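Local coordinates for metallo-beta-lactamase domain-containing protein (Thermotoga maritima, PDB 3H3E) that binds zinc in a metallo-beta-lactamase fold and is probably a metal-dependent enzyme, its substrate and reaction not established, at residues N25-E30 / L51-K56; V40-G45 / L66-H71; A92-Y97 / V149-E154; E172-I177 / F196-K201; M202-F207 / V233-T238. The protein carries 2 engineered substitutions. All blocks are in the same frame, centred on the assembly; numbering follows the deposited sequence.

Contact 1: residues N25-E30 / L51-K56; sequences NGFESE and LKNARK
The extended backbone of 25-30 runs past one side of the helix 51-56, nearest where the CA atoms of F27 and N53 stand 5.8 Å apart, and the side chain of N53 bridges the gap. Its amide treats E28 as a neighbouring strand would, accepting and donating at once: N53 OD1 receives E28 N at 2.9 Å, in the carbonyl plane and on a lone pair, while N53 ND2 gives a nearly straight bond of 3.0 Å to E28 O. That acceptor lies in the amide plane, so the two bonds together fix the rotation of the group. N53 ND2 also bonds L18 O of strand 13-19, and the one amide thus ties the helix to two pieces of backbone. Within the metallo-beta-lactamase fold this joins the loop between strands 13-19 and 34-37 to helix 49-56, at the surface and away from the zinc. The ring of F27 stands beside the amide, the two planes 65° apart, with N53 OD1 near its edge, 3.6 Å from F27 CD1. K56 crosses the same ring at about a right angle, its CG 3.6 Å from F27 CE1. On the outer side, E28 OE1 lies 3.3 Å from K52 CE. The ammonium of K52 makes its salt bridge with D48 instead, and E28 OE1 stays 4.5 Å from K52 NZ.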
# COMPACT_ATOMS: atom_id res chain seq x y z
N ASN A 25 6.63 -18.95 -10.32
CA ASN A 25 7.62 -19.98 -10.01
C ASN A 25 9.01 -19.38 -9.70
O ASN A 25 9.60 -18.65 -10.51
CB ASN A 25 7.73 -21.02 -11.15
CG ASN A 25 6.56 -22.01 -11.18
OD1 ASN A 25 5.79 -22.13 -10.22
ND2 ASN A 25 6.43 -22.74 -12.29
N GLY A 26 9.52 -19.69 -8.51
CA GLY A 26 10.84 -19.23 -8.13
C GLY A 26 10.78 -18.25 -6.98
O GLY A 26 11.70 -18.17 -6.16
N PHE A 27 9.68 -17.50 -6.92
CA PHE A 27 9.51 -16.45 -5.92
C PHE A 27 8.66 -16.93 -4.76
O PHE A 27 7.71 -17.68 -4.94
CB PHE A 27 8.90 -15.20 -6.57
CG PHE A 27 9.80 -14.55 -7.57
CD1 PHE A 27 10.72 -13.59 -7.18
CD2 PHE A 27 9.74 -14.90 -8.91
CE1 PHE A 27 11.56 -13.00 -8.11
CE2 PHE A 27 10.57 -14.32 -9.83
CZ PHE A 27 11.48 -13.37 -9.43
N GLU A 28 9.02 -16.49 -3.56
CA GLU A 28 8.30 -16.88 -2.37
C GLU A 28 7.14 -15.94 -2.13
O GLU A 28 7.12 -14.82 -2.63
CB GLU A 28 9.23 -16.91 -1.16
CG GLU A 28 10.34 -17.93 -1.29
CD GLU A 28 11.13 -18.08 -0.01
OE1 GLU A 28 10.78 -17.40 0.99
OE2 GLU A 28 12.10 -18.87 0.00
N SER A 29 6.17 -16.41 -1.36
CA SER A 29 4.98 -15.62 -1.10
C SER A 29 4.56 -15.75 0.36
O SER A 29 4.72 -16.81 0.97
CB SER A 29 3.83 -16.05 -2.01
OG SER A 29 3.36 -17.34 -1.66
N GLU A 30 4.04 -14.67 0.91
CA GLU A 30 3.39 -14.74 2.20
C GLU A 30 2.23 -13.77 2.21
O GLU A 30 2.03 -13.01 1.27
CB GLU A 30 4.38 -14.43 3.32
CG GLU A 30 4.96 -13.04 3.30
CD GLU A 30 6.06 -12.86 4.33
OE1 GLU A 30 6.45 -13.87 4.95
OE2 GLU A 30 6.55 -11.72 4.52
N LEU A 51 13.13 -9.70 0.90
CA LEU A 51 14.58 -9.70 0.70
C LEU A 51 15.03 -10.86 -0.15
O LEU A 51 15.95 -10.74 -0.97
CB LEU A 51 15.31 -9.83 2.03
CG LEU A 51 15.54 -8.55 2.82
CD1 LEU A 51 16.11 -8.90 4.20
CD2 LEU A 51 16.48 -7.66 2.05
N LYS A 52 14.42 -12.01 0.08
CA LYS A 52 14.80 -13.22 -0.61
C LYS A 52 14.41 -13.10 -2.07
O LYS A 52 15.18 -13.48 -2.96
CB LYS A 52 14.15 -14.43 0.05
CG LYS A 52 14.63 -14.65 1.47
CD LYS A 52 14.50 -16.12 1.86
CE LYS A 52 13.34 -16.39 2.81
NZ LYS A 52 13.82 -16.69 4.20
N ASN A 53 13.23 -12.54 -2.32
CA ASN A 53 12.81 -12.25 -3.69
C ASN A 53 13.72 -11.22 -4.35
O ASN A 53 14.08 -11.37 -5.51
CB ASN A 53 11.35 -11.80 -3.75
CG ASN A 53 10.39 -12.95 -3.46
OD1 ASN A 53 10.73 -14.12 -3.65
ND2 ASN A 53 9.20 -12.62 -2.98
N ALA A 54 14.09 -10.19 -3.61
CA ALA A 54 15.03 -9.19 -4.10
C ALA A 54 16.38 -9.80 -4.47
O ALA A 54 16.93 -9.50 -5.54
CB ALA A 54 15.19 -8.07 -3.09
N ARG A 55 16.91 -10.66 -3.61
CA ARG A 55 18.16 -11.37 -3.93
C ARG A 55 17.99 -12.24 -5.16
O ARG A 55 18.89 -12.32 -5.99
CB ARG A 55 18.64 -12.20 -2.75
CG ARG A 55 19.32 -11.37 -1.67
CD ARG A 55 20.16 -12.24 -0.71
NE ARG A 55 19.32 -12.93 0.27
CZ ARG A 55 18.92 -12.40 1.42
NH1 ARG A 55 19.28 -11.16 1.75
NH2 ARG A 55 18.15 -13.10 2.24
N LYS A 56 16.83 -12.87 -5.29
CA LYS A 56 16.53 -13.67 -6.48
C LYS A 56 16.65 -12.81 -7.74
O LYS A 56 17.06 -13.30 -8.79
CB LYS A 56 15.14 -14.31 -6.36
CG LYS A 56 14.59 -14.94 -7.65
CD LYS A 56 15.26 -16.27 -7.95
CE LYS A 56 15.19 -16.63 -9.43
NZ LYS A 56 16.30 -17.58 -9.80

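Contact 2: residues V40-G45 / L66-H71; sequences VLFDTG and LISHGH. With ZN (zinc ion), chain B.
D43 turns its carboxylate back beside its own nitrogen (chi1 -74°) to meet S68, whose OG sits between backbone N and carbonyl carbon, a setting (chi1 56°) that turns it to the acid. The carboxylate then grips the serine twice, each oxygen through its syn lone pair: S68 N reaches D43 OD1 at 2.8 Å in a nearly straight bond, and S68 OG donates to D43 OD2. The serine oxygen in turn accepts from H69 ND1 at 3.1 Å, close to the plane of the imidazole. Behind this network, parallel strand pairing of F42 with L66 sets the spacing, through L66 N to L41 O and D43 N to L66 O, both 2.8 Å. V40 CG1 packs against L66 CD1 at 3.6 Å, crossing at about a right angle, and F42 CZ lies against S68 CB. The strand ends thus lead into the metal-binding loop of the metallo-beta-lactamase fold, where H69 NE2 and H71 ND1 hold zinc at 2.3 and 2.2 Å, with H182 as the third protein ligand. D43 OD2 also bonds H74 ND1. The relay from D43 through S68 to H69 makes the serine a second-shell residue: with ND1 engaged as a donor, NE2 is left to bind the metal, which probably helps hold the imidazole in its orientation.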
# COMPACT_ATOMS: atom_id res chain seq x y z
N VAL A 40 12.53 3.70 -4.33
CA VAL A 40 11.96 3.72 -3.00
C VAL A 40 11.23 2.39 -2.75
O VAL A 40 10.66 1.82 -3.67
CB VAL A 40 11.04 4.95 -2.88
CG1 VAL A 40 9.59 4.55 -2.87
CG2 VAL A 40 11.38 5.74 -1.66
N LEU A 41 11.30 1.85 -1.54
CA LEU A 41 10.60 0.61 -1.26
C LEU A 41 9.32 0.87 -0.49
O LEU A 41 9.35 1.50 0.56
CB LEU A 41 11.49 -0.39 -0.50
CG LEU A 41 10.87 -1.72 -0.06
CD1 LEU A 41 10.57 -2.68 -1.22
CD2 LEU A 41 11.78 -2.39 0.93
N PHE A 42 8.20 0.40 -1.03
CA PHE A 42 6.88 0.60 -0.43
C PHE A 42 6.47 -0.66 0.30
O PHE A 42 6.19 -1.68 -0.32
CB PHE A 42 5.83 0.91 -1.51
CG PHE A 42 4.52 1.39 -0.96
CD1 PHE A 42 4.31 2.74 -0.69
CD2 PHE A 42 3.48 0.51 -0.71
CE1 PHE A 42 3.11 3.19 -0.18
CE2 PHE A 42 2.27 0.97 -0.20
CZ PHE A 42 2.10 2.31 0.06
N ASP A 43 6.46 -0.58 1.63
CA ASP A 43 6.16 -1.72 2.49
C ASP A 43 7.21 -2.85 2.44
O ASP A 43 8.08 -2.87 1.58
CB ASP A 43 4.74 -2.25 2.24
CG ASP A 43 3.66 -1.34 2.82
OD1 ASP A 43 4.04 -0.35 3.48
OD2 ASP A 43 2.46 -1.60 2.63
N THR A 44 7.14 -3.77 3.39
CA THR A 44 8.18 -4.76 3.57
C THR A 44 7.69 -6.15 3.99
O THR A 44 8.47 -6.93 4.53
CB THR A 44 9.20 -4.29 4.63
OG1 THR A 44 8.54 -4.16 5.89
CG2 THR A 44 9.81 -2.97 4.25
N GLY A 45 6.42 -6.46 3.76
CA GLY A 45 5.88 -7.76 4.11
C GLY A 45 5.82 -8.11 5.59
O GLY A 45 5.90 -7.24 6.45
N LEU A 66 9.06 3.23 2.69
CA LEU A 66 7.82 3.90 3.07
C LEU A 66 6.85 2.89 3.63
O LEU A 66 6.73 1.80 3.09
CB LEU A 66 7.18 4.57 1.86
CG LEU A 66 8.13 5.21 0.87
CD1 LEU A 66 7.34 5.72 -0.28
CD2 LEU A 66 8.93 6.32 1.53
N ILE A 67 6.15 3.27 4.68
CA ILE A 67 5.22 2.37 5.33
C ILE A 67 3.79 2.87 5.17
O ILE A 67 3.46 3.95 5.66
CB ILE A 67 5.53 2.24 6.81
CG1 ILE A 67 6.92 1.62 7.00
CG2 ILE A 67 4.50 1.37 7.48
CD1 ILE A 67 7.04 0.24 6.39
N SER A 68 2.96 2.08 4.50
CA SER A 68 1.59 2.48 4.20
C SER A 68 0.72 2.53 5.46
O SER A 68 -0.18 3.36 5.57
CB SER A 68 0.97 1.52 3.20
OG SER A 68 1.05 0.19 3.67
N HIS A 69 0.97 1.63 6.39
CA HIS A 69 0.29 1.64 7.68
C HIS A 69 0.97 0.65 8.63
O HIS A 69 1.71 -0.22 8.19
CB HIS A 69 -1.22 1.39 7.52
CG HIS A 69 -1.58 0.04 6.99
ND1 HIS A 69 -1.10 -0.44 5.79
CD2 HIS A 69 -2.38 -0.93 7.49
CE1 HIS A 69 -1.58 -1.66 5.58
NE2 HIS A 69 -2.36 -1.98 6.60
N GLY A 70 0.75 0.80 9.93
CA GLY A 70 1.47 -0.01 10.90
C GLY A 70 0.91 -1.39 11.22
O GLY A 70 0.92 -1.78 12.38
N HIS A 71 0.43 -2.11 10.22
CA HIS A 71 0.11 -3.53 10.39
C HIS A 71 1.34 -4.43 10.21
O HIS A 71 2.25 -4.10 9.45
CB HIS A 71 -0.96 -3.97 9.40
CG HIS A 71 -2.35 -3.86 9.93
ND1 HIS A 71 -3.43 -3.51 9.14
CD2 HIS A 71 -2.85 -4.06 11.18
CE1 HIS A 71 -4.52 -3.50 9.88
NE2 HIS A 71 -4.20 -3.84 11.12
ZN ZN B . -3.81 -3.71 7.00

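Contact 3: residues A92-Y97 / V149-E154; sequences ALDQKY and VERNGE
Side by side, strands 95-98 and 147-150 pair antiparallel, and this pairing, with V149 largely covered by the facing segment, is the close part of the contact. V149 CG2 lies against D94 CB (3.4 Å). This methyl stands anti to the nitrogen of V149, which carries it across to the residue leading into strand 95-98. Q95 and E150 form a hydrogen-bonded pair: E150 N donates to Q95 O at 3.0 Å, and Q95 N to E150 O at 3.3 Å. The next pair, K96 with V149, is non-hydrogen-bonded and brings the CA atoms to 4.5 Å. These two strands are the middle ones of a small antiparallel sheet beside the zinc site. On the face shared with V149, K96 heads toward the metal ligands, touching H71. The side carrying Y97 and E150, partly exposed, is looser. Y97 CE1 lies 3.7 Å from E150 CD, ring and carboxylate crossing obliquely with planes 36° apart, and Y97 OH remains 4.2 Å from E150 OE1. One residue further on, the poorly ordered R151 lays its extended aliphatic chain beside the carboxylate of D94, with CG 3.7 Å from D94 OD1. Charge attraction between D94 and R151 is probably diffuse, since D94 OD1 is 4.7 Å from R151 NE, whereas K96, next to the zinc ligands, has salt bridges outside the two segments, to D162 and D158.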
# COMPACT_ATOMS: atom_id res chain seq x y z
N ALA A 92 1.21 5.48 13.16
CA ALA A 92 1.58 4.09 12.90
C ALA A 92 2.14 3.43 14.16
O ALA A 92 2.22 2.22 14.25
CB ALA A 92 2.57 4.02 11.78
N LEU A 93 2.56 4.23 15.13
CA LEU A 93 3.17 3.68 16.34
C LEU A 93 2.16 3.06 17.30
O LEU A 93 2.52 2.19 18.08
CB LEU A 93 3.96 4.77 17.08
CG LEU A 93 5.10 5.43 16.31
CD1 LEU A 93 5.64 6.56 17.13
CD2 LEU A 93 6.19 4.44 15.97
N ASP A 94 0.92 3.54 17.26
CA ASP A 94 -0.13 3.01 18.14
C ASP A 94 -0.30 1.53 17.85
O ASP A 94 -0.11 1.09 16.74
CB ASP A 94 -1.44 3.74 17.91
CG ASP A 94 -1.35 5.21 18.24
OD1 ASP A 94 -0.46 5.59 19.02
OD2 ASP A 94 -2.17 6.00 17.71
N GLN A 95 -0.63 0.77 18.87
CA GLN A 95 -0.60 -0.68 18.75
C GLN A 95 -1.91 -1.21 18.20
O GLN A 95 -2.95 -1.04 18.80
CB GLN A 95 -0.20 -1.34 20.08
CG GLN A 95 1.31 -1.19 20.42
CD GLN A 95 2.27 -1.45 19.22
OE1 GLN A 95 1.90 -2.07 18.22
NE2 GLN A 95 3.51 -0.98 19.35
N LYS A 96 -1.83 -1.83 17.03
CA LYS A 96 -3.02 -2.20 16.28
C LYS A 96 -3.52 -3.58 16.64
O LYS A 96 -2.73 -4.51 16.78
CB LYS A 96 -2.74 -2.14 14.79
CG LYS A 96 -2.57 -0.74 14.23
CD LYS A 96 -2.77 -0.77 12.71
CE LYS A 96 -2.42 0.55 12.06
NZ LYS A 96 -3.37 1.62 12.45
N TYR A 97 -4.83 -3.70 16.80
CA TYR A 97 -5.47 -4.98 17.03
C TYR A 97 -6.47 -5.29 15.94
O TYR A 97 -7.05 -4.40 15.32
CB TYR A 97 -6.17 -5.03 18.39
CG TYR A 97 -5.20 -5.19 19.54
CD1 TYR A 97 -4.45 -4.11 20.00
CD2 TYR A 97 -5.04 -6.42 20.16
CE1 TYR A 97 -3.57 -4.27 21.05
CE2 TYR A 97 -4.15 -6.58 21.20
CZ TYR A 97 -3.42 -5.50 21.65
OH TYR A 97 -2.55 -5.67 22.70
N VAL A 149 -7.38 -0.03 17.88
CA VAL A 149 -6.06 0.53 18.11
C VAL A 149 -5.96 0.95 19.58
O VAL A 149 -6.96 1.23 20.22
CB VAL A 149 -5.77 1.69 17.12
CG1 VAL A 149 -6.56 2.92 17.49
CG2 VAL A 149 -4.30 2.00 17.08
N GLU A 150 -4.76 0.93 20.13
CA GLU A 150 -4.56 1.22 21.54
C GLU A 150 -3.52 2.30 21.69
O GLU A 150 -2.36 2.11 21.33
CB GLU A 150 -4.13 -0.02 22.31
CG GLU A 150 -5.23 -1.07 22.51
CD GLU A 150 -4.94 -2.02 23.67
OE1 GLU A 150 -3.80 -1.97 24.20
OE2 GLU A 150 -5.84 -2.80 24.05
N ARG A 151 -3.95 3.44 22.22
CA ARG A 151 -3.04 4.53 22.53
C ARG A 151 -3.06 4.77 24.04
O ARG A 151 -4.04 5.29 24.58
CB ARG A 151 -3.44 5.79 21.76
CG ARG A 151 -2.44 6.94 21.84
CD ARG A 151 -2.74 8.02 20.82
NE ARG A 151 -2.19 9.32 21.21
CZ ARG A 151 -2.86 10.25 21.88
NH1 ARG A 151 -4.12 10.04 22.24
NH2 ARG A 151 -2.27 11.40 22.20
N ASN A 152 -1.98 4.35 24.71
CA ASN A 152 -1.84 4.50 26.16
C ASN A 152 -2.55 3.43 26.99
O ASN A 152 -2.70 3.58 28.21
CB ASN A 152 -2.28 5.90 26.62
CG ASN A 152 -1.36 7.00 26.14
OD1 ASN A 152 -0.13 6.87 26.19
ND2 ASN A 152 -1.95 8.11 25.68
N GLY A 153 -2.99 2.35 26.35
CA GLY A 153 -3.76 1.33 27.03
C GLY A 153 -5.23 1.64 26.91
O GLY A 153 -6.07 1.04 27.59
N GLU A 154 -5.54 2.59 26.04
CA GLU A 154 -6.91 2.97 25.74
C GLU A 154 -7.32 2.40 24.39
O GLU A 154 -6.78 2.78 23.35
CB GLU A 154 -7.05 4.49 25.74
CG GLU A 154 -7.18 5.09 27.13
CD GLU A 154 -8.31 4.45 27.93
OE1 GLU A 154 -9.25 3.89 27.32
OE2 GLU A 154 -8.26 4.52 29.18

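Contact 4: residues E172-I177 / F196-K201; sequences EGLVVI and FNERIK
L174 is the bump of this contact, set in a beta-alpha-beta unit in which strand 173-178 leads through helix 185-193 to its parallel neighbour 200-204. The leucine projects into a hollow formed by the chain entering the second strand. Its CD1 lies 3.7 Å from F196 CB, its CG rests 3.8 Å from E198 CB, which it meets at about a right angle, and I200 CG1 closes the hollow at 4.2 Å from L174 CD1. CG anti to the carbonyl carbon (chi1 -60°) puts the branch over the incoming chain; of its methyls CD1 meets F196 and I200, and CD2 lies against E198. Helix 185-193 covers the same face, where I192 touches L174, V176 and I200. Two backbone bonds clasp the base of the leucine, L174 N to R199 O at 2.7 Å and K201 N to L174 O at 2.9 Å. G173 lies beside the chain leading into the second strand and, without a side chain, lets its CA sit next to R199 O. Along the exposed margin, K201 stretches over the start of the first strand, its chain straight as far as CE, and crosses E172 obliquely. Their charged ends stand apart, and the touch is between methylenes, K201 CD lying 3.4 Å from E172 CB.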
# COMPACT_ATOMS: atom_id res chain seq x y z
N GLU A 172 3.01 10.10 -18.31
CA GLU A 172 1.78 9.45 -18.77
C GLU A 172 0.61 9.60 -17.79
O GLU A 172 -0.51 9.17 -18.07
CB GLU A 172 2.05 7.95 -18.95
CG GLU A 172 3.21 7.63 -19.88
CD GLU A 172 2.78 7.55 -21.32
OE1 GLU A 172 1.59 7.24 -21.56
OE2 GLU A 172 3.63 7.78 -22.21
N GLY A 173 0.87 10.21 -16.64
CA GLY A 173 -0.12 10.33 -15.59
C GLY A 173 0.45 9.87 -14.27
O GLY A 173 1.65 9.75 -14.11
N LEU A 174 -0.42 9.61 -13.31
CA LEU A 174 0.03 9.27 -11.97
C LEU A 174 0.07 7.77 -11.78
O LEU A 174 -0.81 7.05 -12.26
CB LEU A 174 -0.89 9.90 -10.93
CG LEU A 174 -1.04 11.42 -10.90
CD1 LEU A 174 -2.12 11.81 -9.88
CD2 LEU A 174 0.28 12.10 -10.57
N VAL A 175 1.07 7.28 -11.07
CA VAL A 175 1.03 5.91 -10.61
C VAL A 175 0.82 5.91 -9.10
O VAL A 175 1.52 6.59 -8.37
CB VAL A 175 2.27 5.12 -10.99
CG1 VAL A 175 2.09 3.67 -10.62
CG2 VAL A 175 2.53 5.27 -12.50
N VAL A 176 -0.17 5.15 -8.65
CA VAL A 176 -0.58 5.17 -7.26
C VAL A 176 -0.31 3.81 -6.65
O VAL A 176 -0.72 2.80 -7.19
CB VAL A 176 -2.08 5.49 -7.13
CG1 VAL A 176 -2.52 5.42 -5.67
CG2 VAL A 176 -2.39 6.83 -7.72
N ILE A 177 0.39 3.80 -5.53
CA ILE A 177 0.74 2.56 -4.85
C ILE A 177 0.20 2.57 -3.43
O ILE A 177 0.47 3.48 -2.64
CB ILE A 177 2.25 2.28 -4.88
CG1 ILE A 177 2.71 2.06 -6.32
CG2 ILE A 177 2.57 1.04 -4.08
CD1 ILE A 177 2.98 3.31 -7.05
N PHE A 196 -3.93 16.62 -7.35
CA PHE A 196 -3.13 16.64 -8.57
C PHE A 196 -3.99 16.94 -9.81
O PHE A 196 -5.02 16.31 -10.04
CB PHE A 196 -2.40 15.30 -8.75
CG PHE A 196 -1.43 15.00 -7.64
CD1 PHE A 196 -0.08 15.27 -7.80
CD2 PHE A 196 -1.86 14.46 -6.45
CE1 PHE A 196 0.83 15.00 -6.78
CE2 PHE A 196 -0.96 14.19 -5.42
CZ PHE A 196 0.38 14.46 -5.59
N ASN A 197 -3.54 17.92 -10.60
CA ASN A 197 -4.18 18.24 -11.86
C ASN A 197 -3.92 17.17 -12.92
O ASN A 197 -4.39 17.27 -14.04
CB ASN A 197 -3.69 19.59 -12.37
CG ASN A 197 -4.62 20.21 -13.39
OD1 ASN A 197 -5.62 19.60 -13.79
ND2 ASN A 197 -4.31 21.43 -13.83
N GLU A 198 -3.18 16.13 -12.55
CA GLU A 198 -2.77 15.08 -13.48
C GLU A 198 -3.75 13.93 -13.48
O GLU A 198 -4.44 13.69 -12.50
CB GLU A 198 -1.37 14.54 -13.13
CG GLU A 198 -0.19 15.25 -13.77
CD GLU A 198 0.40 16.33 -12.88
OE1 GLU A 198 0.09 16.36 -11.67
OE2 GLU A 198 1.19 17.15 -13.40
N ARG A 199 -3.79 13.18 -14.57
CA ARG A 199 -4.69 12.05 -14.67
C ARG A 199 -4.09 10.85 -13.95
O ARG A 199 -2.87 10.71 -13.86
CB ARG A 199 -4.97 11.71 -16.14
CG ARG A 199 -5.81 10.46 -16.32
CD ARG A 199 -5.97 10.09 -17.77
NE ARG A 199 -7.16 10.70 -18.35
CZ ARG A 199 -8.23 10.02 -18.74
NH1 ARG A 199 -8.27 8.70 -18.63
NH2 ARG A 199 -9.27 10.67 -19.26
N ILE A 200 -4.94 9.97 -13.42
CA ILE A 200 -4.46 8.75 -12.79
C ILE A 200 -4.31 7.65 -13.85
O ILE A 200 -5.29 7.22 -14.46
CB ILE A 200 -5.40 8.32 -11.65
CG1 ILE A 200 -5.43 9.38 -10.55
CG2 ILE A 200 -4.96 7.00 -11.06
CD1 ILE A 200 -6.47 9.13 -9.48
N LYS A 201 -3.08 7.21 -14.07
CA LYS A 201 -2.77 6.24 -15.11
C LYS A 201 -2.95 4.81 -14.60
O LYS A 201 -3.70 4.03 -15.19
CB LYS A 201 -1.34 6.44 -15.63
CG LYS A 201 -0.82 5.33 -16.55
CD LYS A 201 0.63 5.60 -16.97
CE LYS A 201 1.14 4.63 -18.04
NZ LYS A 201 1.43 3.27 -17.48

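Contact 5: residues M202-F207 / V233-T238; sequences MVVGGF and VPCHCT
Strands 200-204 and 231-235, joined through helix 214-226 in a beta-alpha-beta unit, run parallel here; the axes of 202-204 and 233-235 pass 5.6 Å apart at 11°. V233 N bonds V203 O at 2.9 Å and G205 N bonds V233 O at 3.0 Å. C235 N reaches G205 O differently, 65° out of the carbonyl plane, where the chain turns a corner at G205. V204 and V233 meet on one face, CB to CB at 3.7 Å; on the other, F207 lays its CE2 4.1 Å from P234 CB. T238 closes the far end. Its hydroxyl donates to C235 O at 2.8 Å and accepts F207 N at 3.0 Å, so one OG1 stitches the type II' turn C235-T238 to the other segment. T238 N also bonds C235 O, from the same face as the hydroxyl. The OG1 stands beside its own backbone nitrogen (chi1 -52°), which lets both donors converge on that oxygen. G206 CA lies alongside T238 OG1 and C237 SG. Disulfides C235-C257 and C237-C180 tie the turn to other loops, the side chain of C237 lying about 5 Å from the zinc at the nearest atom, and H236 bonds D21. Such parallel strands, ending in loops that gather at the metal-binding edge, are characteristic of the metallo-beta-lactamase fold.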
# COMPACT_ATOMS: atom_id res chain seq x y z
N MSE A 202 -2.25 4.48 -13.51
CA MSE A 202 -2.19 3.11 -12.99
C MSE A 202 -2.31 3.08 -11.46
O MSE A 202 -1.77 3.93 -10.76
CB MSE A 202 -0.86 2.47 -13.41
CG MSE A 202 -0.66 1.04 -12.94
SE MSE A 202 0.91 0.30 -13.46
CE MSE A 202 0.72 0.23 -15.23
N VAL A 203 -3.03 2.08 -10.95
CA VAL A 203 -3.13 1.89 -9.50
C VAL A 203 -2.72 0.48 -9.12
O VAL A 203 -3.28 -0.47 -9.61
CB VAL A 203 -4.55 2.12 -9.00
CG1 VAL A 203 -4.59 2.06 -7.50
CG2 VAL A 203 -5.08 3.44 -9.51
N VAL A 204 -1.73 0.35 -8.23
CA VAL A 204 -1.32 -0.97 -7.80
C VAL A 204 -1.29 -1.11 -6.28
O VAL A 204 -0.89 -0.20 -5.58
CB VAL A 204 0.02 -1.37 -8.44
CG1 VAL A 204 0.70 -0.16 -9.03
CG2 VAL A 204 0.91 -2.09 -7.43
N GLY A 205 -1.74 -2.26 -5.77
CA GLY A 205 -1.67 -2.52 -4.35
C GLY A 205 -2.93 -3.18 -3.84
O GLY A 205 -3.78 -3.57 -4.63
N GLY A 206 -3.05 -3.31 -2.52
CA GLY A 206 -4.20 -3.98 -1.93
C GLY A 206 -5.35 -3.05 -1.63
O GLY A 206 -5.13 -1.93 -1.16
N PHE A 207 -6.57 -3.50 -1.89
CA PHE A 207 -7.76 -2.65 -1.73
C PHE A 207 -8.69 -3.10 -0.61
O PHE A 207 -9.67 -2.42 -0.30
CB PHE A 207 -8.57 -2.54 -3.04
CG PHE A 207 -7.75 -2.13 -4.25
CD1 PHE A 207 -6.57 -1.41 -4.11
CD2 PHE A 207 -8.18 -2.45 -5.52
CE1 PHE A 207 -5.83 -1.06 -5.23
CE2 PHE A 207 -7.44 -2.08 -6.63
CZ PHE A 207 -6.27 -1.39 -6.48
N VAL A 233 -3.72 -3.02 -10.90
CA VAL A 233 -2.97 -4.19 -10.48
C VAL A 233 -3.28 -4.44 -9.00
O VAL A 233 -2.62 -3.89 -8.12
CB VAL A 233 -1.46 -3.94 -10.65
CG1 VAL A 233 -0.66 -5.21 -10.38
CG2 VAL A 233 -1.17 -3.40 -12.03
N PRO A 234 -4.31 -5.25 -8.73
CA PRO A 234 -4.80 -5.47 -7.37
C PRO A 234 -4.06 -6.60 -6.66
O PRO A 234 -4.02 -7.72 -7.16
CB PRO A 234 -6.27 -5.87 -7.59
CG PRO A 234 -6.51 -5.80 -9.09
CD PRO A 234 -5.17 -5.89 -9.73
N CYS A 235 -3.49 -6.31 -5.49
CA CYS A 235 -2.68 -7.28 -4.77
C CYS A 235 -3.22 -7.58 -3.38
O CYS A 235 -4.17 -6.95 -2.95
CB CYS A 235 -1.27 -6.74 -4.62
SG CYS A 235 -0.56 -6.07 -6.10
N HIS A 236 -2.60 -8.54 -2.69
CA HIS A 236 -2.69 -8.62 -1.23
C HIS A 236 -4.13 -8.77 -0.74
O HIS A 236 -4.83 -9.72 -1.13
CB HIS A 236 -2.01 -7.38 -0.62
CG HIS A 236 -1.80 -7.46 0.87
ND1 HIS A 236 -1.41 -8.62 1.51
CD2 HIS A 236 -1.89 -6.51 1.83
CE1 HIS A 236 -1.30 -8.38 2.80
NE2 HIS A 236 -1.59 -7.11 3.03
N CYS A 237 -4.60 -7.83 0.08
CA CYS A 237 -5.95 -7.92 0.66
C CYS A 237 -7.12 -8.03 -0.35
O CYS A 237 -8.16 -8.59 -0.02
CB CYS A 237 -6.23 -6.84 1.74
SG CYS A 237 -5.17 -5.34 1.92
N THR A 238 -6.93 -7.53 -1.56
CA THR A 238 -8.05 -7.26 -2.47
C THR A 238 -9.16 -8.32 -2.53
O THR A 238 -10.31 -8.02 -2.21
CB THR A 238 -7.55 -6.89 -3.87
OG1 THR A 238 -6.58 -5.84 -3.77
CG2 THR A 238 -8.71 -6.42 -4.72

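In the fold
Contacts 2 and 5 are the buried ones, and contacts 1 and 3 lie at the surface, with contact 4 between. Contacts 4 and 5 share strand 200-204 and extend one sheet across three parallel strands, V176 bonding M202 and V204 through the backbone. Contact 2 belongs to the other large sheet, yet F42 reaches I177 of contact 4, so the two sheets face each other there. Contact 3 meets the zinc loop of contact 2 through K96 and H71, whereas contact 1 touches contact 2 only by packing of E30 on G45. Apolar packing dominates contact 4, metal and carboxylate chemistry contact 2, parallel backbone bonds and a threonine-held turn contact 5, an amide-backbone clasp contact 1, and strand pairing with loosely spaced charges contact 3.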